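Local coordinates for protein putative pore-forming toxin (Bacteroides vulgatus ATCC 8482, PDB 3KOG) that is of unverified function but may act as a secreted or membrane-associated pore-forming toxin, at residues A[24-29]-A[156-161]; A[76-81]-A[217-222]; A[126-131]-A[179-184]; A[150-155]-A[207-212]. All coordinates share one frame; numbering follows the deposited sequence. Where two conformers were deposited one is given.

Following the chain from its N terminus, strand 18-27 is the first to be used: interaction 1 joins its end to the close of helix 150-158, and its loop crosses those of interactions 2, 3 and 4. Interaction 2 then brings the segment that leaves strand 69-77 against strand 207-225. Nested inside interaction 2 lie interaction 3, between strands 126-143 and 179-198, and interaction 4, which sets the start of helix 150-158 against the start of strand 207-225. The loops of interactions 3 and 4 cross each other. Interactions 1 and 4 share the helix at one end of the elongated molecule, and interaction 3 lies across the chain's centre from both.

Interaction 1: residues A[24-29]-A[156-161]; sequences VVIDAT and IDAYNK
Ile26 meets the end of helix 150-158 with both branches of its side chain. CG1 and CG2 straddle the methyl of Ala158, each 4.1 Å from Ala158 CB. In the conformer described for Lys161, whose end is not uniquely placed, Ile26 CD1 also lies 4.1 Å from Lys161 CE. There the two longer side chains run antiparallel alongside each other, and the lysine, extended as far as CE, bends at its last torsion (chi4 -75°), so that a methylene does the touching.

One shell out, the chain beyond Ile26 is shaped by an Asx turn. Asp27 OD1 accepts from Thr29 N at 3.1 Å and takes Thr29 OG1 at 2.6 Å. Both come to the same face of the carboxylate: the hydroxyl on the syn side, 29° out of the plane, the amide from well above it. Two donors on one oxygen hold the turn that ends the strand, with Ala28 O bonded to Asn154 ND2 of the helix. On the other side, Tyr159 N and Asn160 N bond to Ile156 O and Asp157 O as the helix runs out.

Strand 85-94 lies beside both partners, pairing with the backbone of Ile26 and touching Ala158 through Ile93. Strand 126-143 receives Ile156 and Tyr159. The helix end thus lies between strands 18-27 and 126-143 of the mixed sheet, with strand 85-94 touching it as well.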
loop_
_atom_site.group_PDB
_atom_site.type_symbol
_atom_site.label_atom_id
_atom_site.label_comp_id
_atom_site.label_asym_id
_atom_site.label_seq_id
_atom_site.Cartn_x
_atom_site.Cartn_y
_atom_site.Cartn_z
ATOM N N VAL A 24 -10.897 2.284 -1.576
ATOM C CA VAL A 24 -11.873 1.819 -2.536
ATOM C C VAL A 24 -13.128 1.435 -1.708
ATOM O O VAL A 24 -13.010 0.579 -0.804
ATOM C CB VAL A 24 -11.364 0.583 -3.263
ATOM C CG1 VAL A 24 -12.435 0.076 -4.261
ATOM C CG2 VAL A 24 -9.995 0.843 -3.957
ATOM N N VAL A 25 -14.279 2.083 -1.958
ATOM C CA VAL A 25 -15.498 1.862 -1.140
ATOM C C VAL A 25 -16.476 1.020 -1.965
ATOM O O VAL A 25 -16.876 1.427 -3.094
ATOM C CB VAL A 25 -16.197 3.180 -0.709
ATOM C CG1 VAL A 25 -17.401 2.895 0.238
ATOM C CG2 VAL A 25 -15.173 4.143 -0.037
ATOM N N ILE A 26 -16.872 -0.117 -1.397
ATOM C CA ILE A 26 -17.767 -1.059 -2.064
ATOM C C ILE A 26 -19.103 -1.143 -1.350
ATOM O O ILE A 26 -19.180 -1.415 -0.142
ATOM C CB ILE A 26 -17.165 -2.488 -2.144
ATOM C CG1 ILE A 26 -15.830 -2.475 -2.856
ATOM C CG2 ILE A 26 -18.171 -3.524 -2.788
ATOM C CD1 ILE A 26 -15.820 -1.898 -4.311
ATOM N N ASP A 27 -20.165 -0.930 -2.108
ATOM C CA ASP A 27 -21.470 -1.119 -1.599
ATOM C C ASP A 27 -21.807 -2.611 -1.773
ATOM O O ASP A 27 -22.004 -3.065 -2.882
ATOM C CB ASP A 27 -22.433 -0.257 -2.393
ATOM C CG ASP A 27 -23.860 -0.460 -2.002
ATOM O OD1 ASP A 27 -24.199 -1.219 -1.070
ATOM O OD2 ASP A 27 -24.679 0.187 -2.653
ATOM N N ALA A 28 -21.871 -3.316 -0.673
ATOM C CA ALA A 28 -22.008 -4.783 -0.649
ATOM C C ALA A 28 -23.370 -5.211 -1.117
ATOM O O ALA A 28 -23.575 -6.385 -1.506
ATOM C CB ALA A 28 -21.751 -5.305 0.788
ATOM N N THR A 29 -24.329 -4.300 -1.050
ATOM C CA THR A 29 -25.665 -4.696 -1.376
ATOM C C THR A 29 -25.781 -4.925 -2.864
ATOM O O THR A 29 -26.575 -5.757 -3.327
ATOM C CB THR A 29 -26.714 -3.735 -0.778
ATOM O OG1 THR A 29 -26.516 -2.442 -1.285
ATOM C CG2 THR A 29 -26.549 -3.727 0.796
ATOM N N ILE A 156 -17.196 -10.863 -0.066
ATOM C CA ILE A 156 -16.036 -11.711 -0.345
ATOM C C ILE A 156 -15.421 -11.393 -1.707
ATOM O O ILE A 156 -14.210 -11.257 -1.812
ATOM C CB ILE A 156 -16.355 -13.237 -0.189
ATOM C CG1 ILE A 156 -16.868 -13.469 1.224
ATOM C CG2 ILE A 156 -15.073 -14.054 -0.428
ATOM C CD1 ILE A 156 -17.566 -14.882 1.543
ATOM N N ASP A 157 -16.262 -11.215 -2.720
ATOM C CA ASP A 157 -15.789 -10.914 -4.091
ATOM C C ASP A 157 -15.023 -9.592 -4.196
ATOM O O ASP A 157 -14.206 -9.416 -5.075
ATOM C CB ASP A 157 -16.976 -10.865 -5.071
ATOM C CG ASP A 157 -17.603 -12.223 -5.303
ATOM O OD1 ASP A 157 -16.970 -13.248 -4.946
ATOM O OD2 ASP A 157 -18.734 -12.275 -5.849
ATOM N N ALA A 158 -15.282 -8.685 -3.274
ATOM C CA ALA A 158 -14.674 -7.373 -3.261
ATOM C C ALA A 158 -13.190 -7.493 -3.016
ATOM O O ALA A 158 -12.434 -6.628 -3.450
ATOM C CB ALA A 158 -15.334 -6.491 -2.191
ATOM N N TYR A 159 -12.769 -8.573 -2.352
ATOM C CA TYR A 159 -11.374 -8.883 -2.093
ATOM C C TYR A 159 -10.719 -9.792 -3.156
ATOM O O TYR A 159 -9.527 -10.180 -3.012
ATOM C CB TYR A 159 -11.231 -9.520 -0.691
ATOM C CG TYR A 159 -11.564 -8.564 0.405
ATOM C CD1 TYR A 159 -12.852 -8.456 0.849
ATOM C CD2 TYR A 159 -10.610 -7.716 0.965
ATOM C CE1 TYR A 159 -13.194 -7.582 1.796
ATOM C CE2 TYR A 159 -10.965 -6.845 1.979
ATOM C CZ TYR A 159 -12.265 -6.789 2.377
ATOM O OH TYR A 159 -12.702 -5.934 3.366
ATOM N N ASN A 160 -11.490 -10.134 -4.192
ATOM C CA ASN A 160 -11.052 -11.069 -5.223
ATOM C C ASN A 160 -11.022 -10.441 -6.589
ATOM O O ASN A 160 -11.319 -11.122 -7.545
ATOM C CB ASN A 160 -11.973 -12.290 -5.265
ATOM C CG ASN A 160 -11.286 -13.505 -5.834
ATOM O OD1 ASN A 160 -10.084 -13.719 -5.603
ATOM N ND2 ASN A 160 -12.007 -14.265 -6.627
ATOM N N LYS A 161 -10.636 -9.172 -6.699
ATOM C CA LYS A 161 -10.674 -8.485 -7.994
ATOM C C LYS A 161 -9.457 -8.814 -8.873
ATOM O O LYS A 161 -9.488 -8.627 -10.094
ATOM C CB LYS A 161 -10.827 -6.970 -7.797
ATOM C CG LYS A 161 -12.184 -6.590 -7.153
ATOM C CD LYS A 161 -12.439 -5.087 -7.142
ATOM C CE LYS A 161 -13.782 -4.764 -6.500
ATOM N NZ LYS A 161 -14.910 -5.098 -7.407
#

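Interaction 2: residues A[76-81]-A[217-222]; sequences TIPALK and NTIVSP
Apolar packing of a loop against a strand makes this contact: Pro78 and Leu80, in the extended segment that leaves strand 69-77, rest on Ile219 of strand 207-225. The centre of the contact lies about 8 Å from that of the chain, where the chain leaving the three-stranded antiparallel sheet 39-42, 58-66 and 69-77 packs on the mixed sheet. The beta-rich N-terminal part matches a family of the transthyretin clan, and here it packs on a strand from the far end of the sequence.

No hydrogen bond spans the two segments. Each backbone is instead engaged with other neighbours: Leu80 pairs with Leu55, while Ile219 pairs with Asp186 of strand 179-198. Phe19 of strand 18-27 touches both Pro78 and Leu80, adding an aromatic wall to the apolar cluster. A bound 2-methylpentane-2,4-diol, probably from the crystallisation liquor, also lies near the proline.

In the conformer described, Ile219 serves the two partners with different branches. Its CG1 lies beside the backbone N and opposite the carbonyl carbon (chi1 -67°), carrying CD1 toward the proline, whereas CG2 turns to the leucine and lies 4.3 Å from Leu80 CD2. Proline and isoleucine pass one another head to tail, with Pro78 CG 4.1 Å from Ile219 CD1.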
loop_
_atom_site.group_PDB
_atom_site.type_symbol
_atom_site.label_atom_id
_atom_site.label_comp_id
_atom_site.label_asym_id
_atom_site.label_seq_id
_atom_site.Cartn_x
_atom_site.Cartn_y
_atom_site.Cartn_z
ATOM N N THR A 76 -2.001 -0.315 7.765
ATOM C CA THR A 76 -0.721 -0.019 8.479
ATOM C C THR A 76 0.243 0.512 7.411
ATOM O O THR A 76 0.541 -0.173 6.432
ATOM C CB THR A 76 -0.190 -1.277 9.189
ATOM O OG1 THR A 76 -1.108 -1.617 10.204
ATOM C CG2 THR A 76 1.245 -0.994 9.840
ATOM N N ILE A 77 0.632 1.757 7.524
ATOM C CA ILE A 77 1.763 2.304 6.759
ATOM C C ILE A 77 3.014 1.620 7.304
ATOM O O ILE A 77 3.257 1.606 8.544
ATOM C CB ILE A 77 1.877 3.864 6.981
ATOM C CG1 ILE A 77 0.634 4.606 6.521
ATOM C CG2 ILE A 77 3.167 4.483 6.339
ATOM C CD1 ILE A 77 0.593 6.079 7.052
ATOM N N PRO A 78 3.864 1.055 6.417
ATOM C CA PRO A 78 5.107 0.491 6.873
ATOM C C PRO A 78 6.126 1.560 7.286
ATOM O O PRO A 78 6.060 2.684 6.817
ATOM C CB PRO A 78 5.606 -0.265 5.656
ATOM C CG PRO A 78 5.104 0.623 4.464
ATOM C CD PRO A 78 3.760 1.099 4.929
ATOM N N ALA A 79 7.089 1.163 8.128
ATOM C CA ALA A 79 8.204 2.010 8.466
ATOM C C ALA A 79 9.081 2.158 7.224
ATOM O O ALA A 79 9.437 1.151 6.616
ATOM C CB ALA A 79 9.010 1.371 9.619
ATOM N N LEU A 80 9.382 3.388 6.831
ATOM C CA LEU A 80 10.101 3.643 5.582
ATOM C C LEU A 80 11.249 4.577 5.875
ATOM O O LEU A 80 11.081 5.518 6.647
ATOM C CB LEU A 80 9.208 4.266 4.511
ATOM C CG LEU A 80 8.085 3.407 3.925
ATOM C CD1 LEU A 80 7.420 4.243 2.831
ATOM C CD2 LEU A 80 8.574 2.049 3.376
ATOM N N LYS A 81 12.397 4.292 5.249
ATOM C CA LYS A 81 13.621 5.075 5.319
ATOM C C LYS A 81 13.603 6.118 4.182
ATOM O O LYS A 81 12.749 6.103 3.292
ATOM C CB LYS A 81 14.843 4.182 5.147
ATOM C CG LYS A 81 14.936 2.954 6.090
ATOM C CD LYS A 81 15.001 3.372 7.519
ATOM N N ASN A 217 1.298 -5.310 -2.913
ATOM C CA ASN A 217 1.631 -3.910 -3.183
ATOM C C ASN A 217 3.148 -3.766 -3.356
ATOM O O ASN A 217 3.879 -4.695 -3.072
ATOM C CB ASN A 217 1.099 -2.961 -2.099
ATOM C CG ASN A 217 1.814 -3.087 -0.773
ATOM O OD1 ASN A 217 1.837 -4.145 -0.168
ATOM N ND2 ASN A 217 2.405 -1.987 -0.312
ATOM N N THR A 218 3.583 -2.608 -3.792
ATOM C CA THR A 218 4.973 -2.449 -4.223
ATOM C C THR A 218 5.631 -1.293 -3.471
ATOM O O THR A 218 4.999 -0.227 -3.290
ATOM C CB THR A 218 5.029 -2.252 -5.700
ATOM O OG1 THR A 218 4.407 -3.356 -6.389
ATOM C CG2 THR A 218 6.490 -2.101 -6.223
ATOM N N ILE A 219 6.848 -1.564 -2.967
ATOM C CA ILE A 219 7.731 -0.551 -2.377
ATOM C C ILE A 219 9.015 -0.371 -3.237
ATOM O O ILE A 219 9.656 -1.371 -3.626
ATOM C CB ILE A 219 8.043 -0.905 -0.946
ATOM C CG1 ILE A 219 6.755 -0.813 -0.079
ATOM C CG2 ILE A 219 9.108 0.031 -0.359
ATOM C CD1 ILE A 219 6.961 -1.376 1.344
ATOM N N VAL A 220 9.347 0.872 -3.564
ATOM C CA VAL A 220 10.527 1.201 -4.377
ATOM C C VAL A 220 11.538 1.896 -3.432
ATOM O O VAL A 220 11.169 2.812 -2.666
ATOM C CB VAL A 220 10.144 2.173 -5.530
ATOM C CG1 VAL A 220 11.388 2.486 -6.447
ATOM C CG2 VAL A 220 9.048 1.589 -6.346
ATOM N N SER A 221 12.805 1.504 -3.517
ATOM C CA SER A 221 13.824 1.929 -2.548
ATOM C C SER A 221 15.078 2.324 -3.325
ATOM O O SER A 221 15.879 1.448 -3.654
ATOM C CB SER A 221 14.130 0.793 -1.626
ATOM O OG SER A 221 12.976 0.353 -0.934
ATOM N N PRO A 222 15.197 3.601 -3.706
ATOM C CA PRO A 222 16.457 4.061 -4.313
ATOM C C PRO A 222 17.567 4.070 -3.253
ATOM O O PRO A 222 17.316 4.436 -2.108
ATOM C CB PRO A 222 16.141 5.478 -4.781
ATOM C CG PRO A 222 14.613 5.629 -4.605
ATOM C CD PRO A 222 14.242 4.693 -3.533
#

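Interaction 3: residues A[126-131]-A[179-184]; sequences YYITVT and SRFSVF
Ile128 meets the Phe181 ring in the first of two kinds of apolar contact, an aliphatic branch against an aromatic group. It brings its CG2 methyl to the far end of Phe181, 3.8 Å from both CZ and CE2 of the ring. The approach to the ring is oblique, and the two side chains run at a slant to one another. Isoleucine torsions explain which branch arrives: CG1 is swung opposite the backbone N (chi1 -159°), which puts CG2 between the backbone N and the carbonyl carbon, on the side that faces Phe181. The phenylalanine extends fully from its own strand, with CG likewise opposite the backbone N, so that the distal ring atoms do the touching.

Both partners belong to long strands of the mixed sheet, 126-143 and 179-198. They are not paired with each other there: both pair with strand 207-225, and 179-184 does so here, through Arg180 with Glu225. The backbones stand well apart, the CA atoms of Val130 and Val183 being 8.2 Å from each other, and side chains bridge the gap between two strands of one sheet.

Aliphatic contacts form the second kind. Val130 and Val183 reach toward each other tip to tip, and their matching rotamers pair like with like: CG1 meets CG1 at 4.2 Å and CG2 meets CG2 at the same separation.

Hydrogen bonds are absent across the segments, and the polar groups look to other strands. Ser182 OG bonds to His114 NE2, Val183 N to Ser115 OG, and Thr131 OG1 to Thr169 OG1. Val173 packs on Val130 from the neighbouring strand 162-175, and Val220 of strand 207-225 lies against Val183.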
loop_
_atom_site.group_PDB
_atom_site.type_symbol
_atom_site.label_atom_id
_atom_site.label_comp_id
_atom_site.label_asym_id
_atom_site.label_seq_id
_atom_site.Cartn_x
_atom_site.Cartn_y
_atom_site.Cartn_z
ATOM N N TYR A 126 22.110 14.691 -8.871
ATOM C CA TYR A 126 21.188 14.930 -9.933
ATOM C C TYR A 126 19.989 13.994 -9.840
ATOM O O TYR A 126 19.978 13.050 -9.037
ATOM C CB TYR A 126 21.923 14.842 -11.290
ATOM C CG TYR A 126 22.528 13.507 -11.572
ATOM C CD1 TYR A 126 21.767 12.515 -12.166
ATOM C CD2 TYR A 126 23.861 13.226 -11.241
ATOM C CE1 TYR A 126 22.293 11.261 -12.422
ATOM C CE2 TYR A 126 24.415 11.957 -11.499
ATOM C CZ TYR A 126 23.612 10.982 -12.097
ATOM O OH TYR A 126 24.076 9.724 -12.381
ATOM N N TYR A 127 18.957 14.313 -10.625
ATOM C CA TYR A 127 17.771 13.493 -10.739
ATOM C C TYR A 127 17.906 12.466 -11.863
ATOM O O TYR A 127 18.440 12.762 -12.925
ATOM C CB TYR A 127 16.539 14.356 -11.023
ATOM C CG TYR A 127 16.096 15.206 -9.855
ATOM C CD1 TYR A 127 15.651 14.614 -8.673
ATOM C CD2 TYR A 127 16.107 16.602 -9.934
ATOM C CE1 TYR A 127 15.242 15.370 -7.603
ATOM C CE2 TYR A 127 15.686 17.375 -8.863
ATOM C CZ TYR A 127 15.252 16.745 -7.701
ATOM O OH TYR A 127 14.839 17.504 -6.637
ATOM N N ILE A 128 17.376 11.273 -11.638
ATOM C CA ILE A 128 17.344 10.236 -12.656
ATOM C C ILE A 128 15.893 9.783 -12.792
ATOM O O ILE A 128 15.048 10.089 -11.939
ATOM C CB ILE A 128 18.364 9.064 -12.328
ATOM C CG1 ILE A 128 18.725 8.252 -13.578
ATOM C CG2 ILE A 128 17.857 8.118 -11.255
ATOM C CD1 ILE A 128 19.949 7.327 -13.398
ATOM N N THR A 129 15.592 9.136 -13.920
ATOM C CA THR A 129 14.278 8.571 -14.167
ATOM C C THR A 129 14.324 7.102 -13.837
ATOM O O THR A 129 15.262 6.371 -14.237
ATOM C CB THR A 129 13.800 8.749 -15.637
ATOM O OG1 THR A 129 13.425 10.114 -15.844
ATOM C CG2 THR A 129 12.585 7.830 -15.961
ATOM N N VAL A 130 13.296 6.694 -13.109
ATOM C CA VAL A 130 13.099 5.330 -12.687
ATOM C C VAL A 130 11.709 4.901 -13.128
ATOM O O VAL A 130 10.700 5.410 -12.640
ATOM C CB VAL A 130 13.236 5.223 -11.158
ATOM C CG1 VAL A 130 12.973 3.785 -10.683
ATOM C CG2 VAL A 130 14.637 5.722 -10.751
ATOM N N THR A 131 11.677 3.987 -14.086
ATOM C CA THR A 131 10.426 3.364 -14.462
ATOM C C THR A 131 10.361 1.963 -13.866
ATOM O O THR A 131 11.300 1.174 -13.985
ATOM C CB THR A 131 10.220 3.364 -15.979
ATOM O OG1 THR A 131 10.424 4.693 -16.468
ATOM C CG2 THR A 131 8.799 2.922 -16.306
ATOM N N SER A 179 28.418 8.597 -4.878
ATOM C CA SER A 179 27.425 7.567 -4.525
ATOM C C SER A 179 27.410 6.414 -5.502
ATOM O O SER A 179 27.545 6.610 -6.706
ATOM C CB SER A 179 26.020 8.173 -4.470
ATOM O OG SER A 179 25.058 7.159 -4.267
ATOM N N ARG A 180 27.271 5.217 -4.958
ATOM C CA ARG A 180 26.978 4.011 -5.709
ATOM C C ARG A 180 25.466 3.885 -5.649
ATOM O O ARG A 180 24.888 3.597 -4.587
ATOM C CB ARG A 180 27.663 2.808 -5.057
ATOM C CG ARG A 180 27.429 1.493 -5.729
ATOM C CD ARG A 180 28.119 0.377 -4.974
ATOM N NE ARG A 180 28.395 -0.735 -5.859
ATOM C CZ ARG A 180 29.366 -0.760 -6.774
ATOM N NH1 ARG A 180 30.195 0.284 -6.946
ATOM N NH2 ARG A 180 29.499 -1.839 -7.544
ATOM N N PHE A 181 24.828 4.160 -6.776
ATOM C CA PHE A 181 23.380 4.263 -6.857
ATOM C C PHE A 181 22.769 3.057 -7.521
ATOM O O PHE A 181 23.271 2.577 -8.541
ATOM C CB PHE A 181 23.007 5.544 -7.623
ATOM C CG PHE A 181 21.517 5.702 -7.877
ATOM C CD1 PHE A 181 20.702 6.304 -6.937
ATOM C CD2 PHE A 181 20.932 5.202 -9.037
ATOM C CE1 PHE A 181 19.298 6.388 -7.150
ATOM C CE2 PHE A 181 19.567 5.324 -9.278
ATOM C CZ PHE A 181 18.745 5.912 -8.317
ATOM N N SER A 182 21.632 2.620 -6.996
ATOM C CA SER A 182 20.843 1.552 -7.539
ATOM C C SER A 182 19.410 1.651 -7.032
ATOM O O SER A 182 19.098 2.459 -6.152
ATOM C CB SER A 182 21.435 0.177 -7.183
ATOM O OG SER A 182 21.413 -0.050 -5.780
ATOM N N VAL A 183 18.542 0.820 -7.591
ATOM C CA VAL A 183 17.153 0.835 -7.136
ATOM C C VAL A 183 16.699 -0.585 -6.805
ATOM O O VAL A 183 16.866 -1.474 -7.589
ATOM C CB VAL A 183 16.237 1.465 -8.202
ATOM C CG1 VAL A 183 14.780 1.518 -7.700
ATOM C CG2 VAL A 183 16.731 2.871 -8.559
ATOM N N PHE A 184 16.068 -0.748 -5.649
ATOM C CA PHE A 184 15.298 -1.949 -5.319
ATOM C C PHE A 184 13.803 -1.734 -5.526
ATOM O O PHE A 184 13.281 -0.654 -5.294
ATOM C CB PHE A 184 15.526 -2.405 -3.870
ATOM C CG PHE A 184 16.891 -2.922 -3.584
ATOM C CD1 PHE A 184 17.935 -2.054 -3.260
ATOM C CD2 PHE A 184 17.115 -4.278 -3.541
ATOM C CE1 PHE A 184 19.227 -2.570 -2.954
ATOM C CE2 PHE A 184 18.381 -4.783 -3.274
ATOM C CZ PHE A 184 19.425 -3.906 -2.974
#

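Interaction 4: residues A[150-155]-A[207-212]; sequences SEIKNI and PVASFT
Ile152 lies obliquely across Val208, touching it by the end of its longer branch: Ile152 CD1 is 3.8 Å from Val208 CG2. The shorter branch is directed to the next residue of the strand, where Ile152 CG2 comes within 4.5 Å of Ala209 CB. One helix residue therefore covers two consecutive strand residues. In a regular strand successive side chains point to opposite faces, but Val208 and Ala209 both lie opposite Ile196 in a classic beta bulge, and both turn their CB toward the helix.

The torsions complete the fit. In Val208, CG1 lies opposite the carbonyl carbon (chi1 -61°), which leaves CG2 between the backbone N and that carbon, facing the isoleucine. In Ile152, CG1 lies beside the backbone N and chi2 is extended (168°), so CD1 is held out at the tip of the branch. One turn on, Ile155 is looser, its CG2 coming no nearer than 4.7 Å, to CZ of Phe211.

Phe98 of strand 98-120 touches Ile152, Ile155 and Val208, and Tyr145 touches Ile152 and Ala209, widening the apolar patch. The polar Glu151 turns away to Ser95 and Asn97. Phe211 also meets the rings of Tyr159 and Tyr194.

The attachment of the helix to this strand therefore rests on shape and on the burial of methyl groups: the bulge lets two neighbouring residues face the helix, and no polar bond across these segments fixes the orientation.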
loop_
_atom_site.group_PDB
_atom_site.type_symbol
_atom_site.label_atom_id
_atom_site.label_comp_id
_atom_site.label_asym_id
_atom_site.label_seq_id
_atom_site.Cartn_x
_atom_site.Cartn_y
_atom_site.Cartn_z
ATOM N N SER A 150 -26.435 -13.104 -1.346
ATOM C CA SER A 150 -25.658 -12.341 -2.342
ATOM C C SER A 150 -24.827 -11.228 -1.683
ATOM O O SER A 150 -23.769 -10.877 -2.167
ATOM C CB SER A 150 -26.589 -11.784 -3.440
ATOM O OG SER A 150 -27.559 -10.859 -2.925
ATOM N N GLU A 151 -25.322 -10.651 -0.601
ATOM C CA GLU A 151 -24.625 -9.553 0.090
ATOM C C GLU A 151 -23.286 -10.078 0.658
ATOM O O GLU A 151 -22.228 -9.454 0.483
ATOM C CB GLU A 151 -25.522 -8.990 1.202
ATOM C CG GLU A 151 -25.159 -7.584 1.602
ATOM C CD GLU A 151 -25.930 -7.029 2.759
ATOM O OE1 GLU A 151 -26.929 -7.621 3.173
ATOM O OE2 GLU A 151 -25.524 -5.956 3.260
ATOM N N ILE A 152 -23.350 -11.249 1.305
ATOM C CA ILE A 152 -22.157 -11.895 1.846
ATOM C C ILE A 152 -21.191 -12.226 0.686
ATOM O O ILE A 152 -19.981 -11.930 0.746
ATOM C CB ILE A 152 -22.492 -13.137 2.653
ATOM C CG1 ILE A 152 -23.176 -12.731 3.971
ATOM C CG2 ILE A 152 -21.198 -13.933 2.907
ATOM C CD1 ILE A 152 -23.838 -13.916 4.742
ATOM N N LYS A 153 -21.743 -12.785 -0.386
ATOM C CA LYS A 153 -20.929 -13.106 -1.565
ATOM C C LYS A 153 -20.271 -11.860 -2.160
ATOM O O LYS A 153 -19.107 -11.914 -2.583
ATOM C CB LYS A 153 -21.737 -13.880 -2.628
ATOM C CG LYS A 153 -22.152 -15.279 -2.120
ATOM C CD LYS A 153 -22.912 -16.138 -3.174
ATOM C CE LYS A 153 -24.251 -15.542 -3.550
ATOM N NZ LYS A 153 -25.111 -16.501 -4.403
ATOM N N ASN A 154 -20.990 -10.742 -2.181
ATOM C CA ASN A 154 -20.434 -9.501 -2.727
ATOM C C ASN A 154 -19.237 -8.979 -1.924
ATOM O O ASN A 154 -18.242 -8.456 -2.489
ATOM C CB ASN A 154 -21.530 -8.407 -2.800
ATOM C CG ASN A 154 -22.523 -8.641 -3.935
ATOM O OD1 ASN A 154 -22.222 -9.377 -4.857
ATOM N ND2 ASN A 154 -23.699 -8.020 -3.869
ATOM N N ILE A 155 -19.374 -9.083 -0.602
ATOM C CA ILE A 155 -18.306 -8.727 0.310
ATOM C C ILE A 155 -17.044 -9.543 0.021
ATOM O O ILE A 155 -15.926 -9.007 -0.112
ATOM C CB ILE A 155 -18.770 -8.907 1.793
ATOM C CG1 ILE A 155 -19.889 -7.937 2.133
ATOM C CG2 ILE A 155 -17.591 -8.618 2.746
ATOM C CD1 ILE A 155 -20.544 -8.067 3.549
ATOM N N PRO A 207 -20.314 -13.802 13.880
ATOM C CA PRO A 207 -19.571 -14.055 12.642
ATOM C C PRO A 207 -20.353 -15.061 11.800
ATOM O O PRO A 207 -20.819 -16.056 12.325
ATOM C CB PRO A 207 -18.231 -14.629 13.113
ATOM C CG PRO A 207 -18.420 -15.022 14.576
ATOM C CD PRO A 207 -19.656 -14.352 15.089
ATOM N N VAL A 208 -20.557 -14.739 10.528
ATOM C CA VAL A 208 -21.303 -15.573 9.598
ATOM C C VAL A 208 -20.429 -16.153 8.477
ATOM O O VAL A 208 -20.927 -16.929 7.672
ATOM C CB VAL A 208 -22.507 -14.821 8.937
ATOM C CG1 VAL A 208 -23.470 -14.393 9.958
ATOM C CG2 VAL A 208 -22.054 -13.610 8.094
ATOM N N ALA A 209 -19.156 -15.764 8.407
ATOM C CA ALA A 209 -18.227 -16.335 7.430
ATOM C C ALA A 209 -16.775 -15.876 7.713
ATOM O O ALA A 209 -16.551 -14.835 8.343
ATOM C CB ALA A 209 -18.647 -15.884 6.022
ATOM N N SER A 210 -15.809 -16.654 7.210
ATOM C CA SER A 210 -14.383 -16.308 7.312
ATOM C C SER A 210 -13.721 -16.544 5.960
ATOM O O SER A 210 -14.020 -17.514 5.283
ATOM C CB SER A 210 -13.695 -17.178 8.361
ATOM O OG SER A 210 -12.333 -16.853 8.400
ATOM N N PHE A 211 -12.840 -15.658 5.570
ATOM C CA PHE A 211 -12.113 -15.822 4.306
ATOM C C PHE A 211 -10.724 -15.233 4.440
ATOM O O PHE A 211 -10.467 -14.378 5.341
ATOM C CB PHE A 211 -12.892 -15.227 3.137
ATOM C CG PHE A 211 -13.099 -13.719 3.220
ATOM C CD1 PHE A 211 -14.100 -13.197 4.000
ATOM C CD2 PHE A 211 -12.310 -12.876 2.490
ATOM C CE1 PHE A 211 -14.316 -11.824 4.087
ATOM C CE2 PHE A 211 -12.511 -11.507 2.542
ATOM C CZ PHE A 211 -13.526 -10.990 3.348
ATOM N N THR A 212 -9.812 -15.728 3.591
ATOM C CA THR A 212 -8.419 -15.315 3.648
ATOM C C THR A 212 -8.019 -14.678 2.324
ATOM O O THR A 212 -8.322 -15.208 1.251
ATOM C CB THR A 212 -7.506 -16.517 3.968
ATOM O OG1 THR A 212 -7.905 -17.090 5.230
ATOM C CG2 THR A 212 -6.014 -16.063 4.016
#